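Local coordinates for putative carbohydrate-active enzyme (Uncultured organism, PDB 5WH8), which is probably a glycoside hydrolase of family 5, the cellulase domain of a longer multi-modular protein, cleaving O-glycosidic bonds in cellulose-type polysaccharides, at residues Cys147-Gly152 with Pro185-Asp190. Numbering follows the deposited sequence.
Sequences CNEPNG and PTWSQD
The hydroxyl OG of S188 is held twice: it donates to the backbone O of N148 at 2.9 Å, in the plane of that carbonyl, and takes a hydrogen bond from the backbone N of T184. Serine suits this buried place, being short enough to tie the two segments together and able to donate and accept at once. A second link runs from the backbone N of W187 to O of P150, also 2.9 Å; P150 itself, with no N-H to satisfy, packs against V160 of helix 157-172. T186, W187 and S188 all have positive phi, a short left-handed helical turn, and the indole of W187 lies against N151. There CB of N151 makes a CH-pi contact 3.4 Å from the centroid of the five-membered ring, and the amide lies almost parallel to the indole (9°). CG of N151 sits between the backbone N and the carbonyl carbon (chi1 69°), which lays the side chain along the ring; ND2 of N151 then donates to O of E149 at 2.9 Å and also to O of L111, which fixes the flat amide. A water joins OD1 of N151 to NE1 of W187 at the ring edge. Also at this edge, OE1 of E149 comes within 3.2 Å of CD1 of W187, its carboxylate nearly perpendicular to the ring, while OE2 of E149 is hydrogen-bonded to ND1 of H209. N148, E149 and P150 form the Asn-Glu-Pro motif after barrel strand 142-145; in family 5 TIM barrels the glutamate of this motif is the general acid/base, a role E149 probably shares.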
ATOM      1  N   CYS A 147      -8.226   0.095   5.816  1.00 11.33           N
ATOM      2  CA  CYS A 147      -9.382   0.369   4.926  1.00 11.19           C
ATOM      3  C   CYS A 147      -9.005   1.229   3.706  1.00 13.28           C
ATOM      4  O   CYS A 147      -9.025   2.451   3.756  1.00 11.93           O
ATOM      5  CB  CYS A 147     -10.538   1.055   5.693  1.00 12.13           C
ATOM      6  SG  CYS A 147     -10.092   2.515   6.669  1.00 14.02           S
ATOM      7  N   ASN A 148      -8.718   0.561   2.597  1.00 12.24           N
ATOM      8  CA  ASN A 148      -8.285   1.197   1.334  1.00 11.55           C
ATOM      9  C   ASN A 148      -8.867   2.593   0.992  1.00 10.16           C
ATOM     10  O   ASN A 148      -8.149   3.616   1.049  1.00  9.14           O
ATOM     11  CB  ASN A 148      -8.613   0.209   0.201  1.00  9.24           C
ATOM     12  CG  ASN A 148      -8.415   0.787  -1.192  1.00 10.39           C
ATOM     13  OD1 ASN A 148      -7.355   1.318  -1.509  1.00 10.66           O
ATOM     14  ND2 ASN A 148      -9.439   0.660  -2.039  1.00 10.60           N
ATOM     15  N   GLU A 149     -10.136   2.623   0.590  1.00 11.91           N
ATOM     16  CA  GLU A 149     -10.808   3.852   0.116  1.00 10.23           C
ATOM     17  C   GLU A 149     -12.224   3.989   0.666  1.00  9.27           C
ATOM     18  O   GLU A 149     -13.199   3.598   0.007  1.00 10.95           O
ATOM     19  CB  GLU A 149     -10.870   3.908  -1.421  1.00  8.28           C
ATOM     20  CG  GLU A 149      -9.515   4.256  -2.037  1.00 10.18           C
ATOM     21  CD  GLU A 149      -9.543   4.321  -3.551  1.00 11.25           C
ATOM     22  OE1 GLU A 149     -10.613   4.102  -4.165  1.00 15.47           O
ATOM     23  OE2 GLU A 149      -8.488   4.609  -4.160  1.00 11.83           O
ATOM     24  N   PRO A 150     -12.364   4.550   1.881  1.00 10.41           N
ATOM     25  CA  PRO A 150     -13.692   4.965   2.343  1.00 11.20           C
ATOM     26  C   PRO A 150     -14.312   5.891   1.306  1.00 12.06           C
ATOM     27  O   PRO A 150     -13.601   6.718   0.745  1.00 10.94           O
ATOM     28  CB  PRO A 150     -13.397   5.687   3.672  1.00 12.51           C
ATOM     29  CG  PRO A 150     -12.094   5.107   4.124  1.00 12.69           C
ATOM     30  CD  PRO A 150     -11.317   4.924   2.842  1.00 11.85           C
ATOM     31  N   ASN A 151     -15.589   5.729   1.019  1.00 10.92           N
ATOM     32  CA  ASN A 151     -16.246   6.575   0.029  1.00 11.56           C
ATOM     33  C   ASN A 151     -17.755   6.532   0.170  1.00 13.53           C
ATOM     34  O   ASN A 151     -18.329   5.593   0.733  1.00 14.07           O
ATOM     35  CB  ASN A 151     -15.831   6.184  -1.405  1.00 11.77           C
ATOM     36  CG  ASN A 151     -16.364   4.821  -1.841  1.00 11.74           C
ATOM     37  OD1 ASN A 151     -17.447   4.722  -2.439  1.00 12.88           O
ATOM     38  ND2 ASN A 151     -15.594   3.765  -1.562  1.00 10.70           N
ATOM     39  N   GLY A 152     -18.366   7.592  -0.357  1.00 16.61           N
ATOM     40  CA  GLY A 152     -19.793   7.835  -0.260  1.00 20.52           C
ATOM     41  C   GLY A 152     -20.008   9.188   0.409  1.00 19.75           C
ATOM     42  O   GLY A 152     -19.203   9.601   1.242  1.00 20.08           O
ATOM     43  N   PRO A 185     -11.710   9.901   3.897  1.00 11.26           N
ATOM     44  CA  PRO A 185     -12.918  10.003   3.059  1.00 10.37           C
ATOM     45  C   PRO A 185     -12.670  10.443   1.608  1.00  8.64           C
ATOM     46  O   PRO A 185     -11.595  10.928   1.240  1.00 10.03           O
ATOM     47  CB  PRO A 185     -13.770  11.051   3.801  1.00 13.01           C
ATOM     48  CG  PRO A 185     -13.293  11.000   5.215  1.00 12.26           C
ATOM     49  CD  PRO A 185     -11.805  10.726   5.121  1.00 11.15           C
ATOM     50  N   THR A 186     -13.708  10.248   0.795  1.00 11.01           N
ATOM     51  CA  THR A 186     -13.711  10.567  -0.632  1.00 13.07           C
ATOM     52  C   THR A 186     -12.544   9.847  -1.360  1.00 10.57           C
ATOM     53  O   THR A 186     -11.700  10.440  -2.038  1.00 12.03           O
ATOM     54  CB  THR A 186     -13.689  12.094  -0.864  1.00 13.81           C
ATOM     55  OG1 THR A 186     -14.684  12.728  -0.037  1.00 15.02           O
ATOM     56  CG2 THR A 186     -13.994  12.410  -2.317  1.00 13.12           C
ATOM     57  N   TRP A 187     -12.537   8.524  -1.207  1.00  9.31           N
ATOM     58  CA  TRP A 187     -11.555   7.646  -1.841  1.00  9.70           C
ATOM     59  C   TRP A 187     -10.133   8.030  -1.441  1.00  9.21           C
ATOM     60  O   TRP A 187      -9.218   8.111  -2.277  1.00  9.52           O
ATOM     61  CB  TRP A 187     -11.696   7.643  -3.373  1.00 10.69           C
ATOM     62  CG  TRP A 187     -13.026   7.105  -3.880  1.00 12.15           C
ATOM     63  CD1 TRP A 187     -13.369   5.787  -4.072  1.00 13.17           C
ATOM     64  CD2 TRP A 187     -14.185   7.868  -4.226  1.00 11.57           C
ATOM     65  NE1 TRP A 187     -14.664   5.695  -4.535  1.00 15.12           N
ATOM     66  CE2 TRP A 187     -15.181   6.955  -4.648  1.00 15.12           C
ATOM     67  CE3 TRP A 187     -14.466   9.235  -4.259  1.00 16.59           C
ATOM     68  CZ2 TRP A 187     -16.440   7.366  -5.061  1.00 17.42           C
ATOM     69  CZ3 TRP A 187     -15.728   9.636  -4.676  1.00 22.37           C
ATOM     70  CH2 TRP A 187     -16.690   8.699  -5.084  1.00 20.40           C
ATOM     71  N   SER A 188      -9.968   8.212  -0.129  1.00  9.34           N
ATOM     72  CA  SER A 188      -8.690   8.601   0.495  1.00  8.93           C
ATOM     73  C   SER A 188      -8.119   9.873  -0.142  1.00 10.14           C
ATOM     74  O   SER A 188      -6.917   9.963  -0.474  1.00  9.41           O
ATOM     75  CB  SER A 188      -7.683   7.435   0.476  1.00 10.75           C
ATOM     76  OG  SER A 188      -8.084   6.482   1.436  1.00 10.52           O
ATOM     77  N   GLN A 189      -8.987  10.887  -0.229  1.00  9.02           N
ATOM     78  CA  GLN A 189      -8.577  12.247  -0.586  1.00  8.03           C
ATOM     79  C   GLN A 189      -8.567  13.193   0.607  1.00 11.06           C
ATOM     80  O   GLN A 189      -7.740  14.101   0.655  1.00 11.03           O
ATOM     81  CB  GLN A 189      -9.487  12.820  -1.679  1.00 11.55           C
ATOM     82  CG  GLN A 189      -9.323  12.092  -3.022  1.00 10.81           C
ATOM     83  CD  GLN A 189     -10.386  12.451  -4.045  1.00 15.65           C
ATOM     84  OE1 GLN A 189     -11.003  13.516  -3.976  1.00 18.97           O
ATOM     85  NE2 GLN A 189     -10.638  11.541  -4.967  1.00 17.29           N
ATOM     86  N   ASP A 190      -9.479  12.991   1.553  1.00 12.31           N
ATOM     87  CA  ASP A 190      -9.771  14.029   2.566  1.00 11.25           C
ATOM     88  C   ASP A 190      -8.839  13.942   3.800  1.00 11.15           C
ATOM     89  O   ASP A 190      -9.273  13.924   4.961  1.00 11.95           O
ATOM     90  CB  ASP A 190     -11.250  13.958   2.983  1.00 11.74           C
ATOM     91  CG  ASP A 190     -12.208  14.359   1.853  1.00 14.39           C
ATOM     92  OD1 ASP A 190     -11.784  14.962   0.838  1.00 13.88           O
ATOM     93  OD2 ASP A 190     -13.410  14.037   1.961  1.00 13.70           O
TER
HETATM   94  O   HOH W   1     -16.529   3.381  -5.204  1.00 28.63           O
HETATM   95  O   HOH W   2     -16.361   9.382   1.834  1.00 13.42           O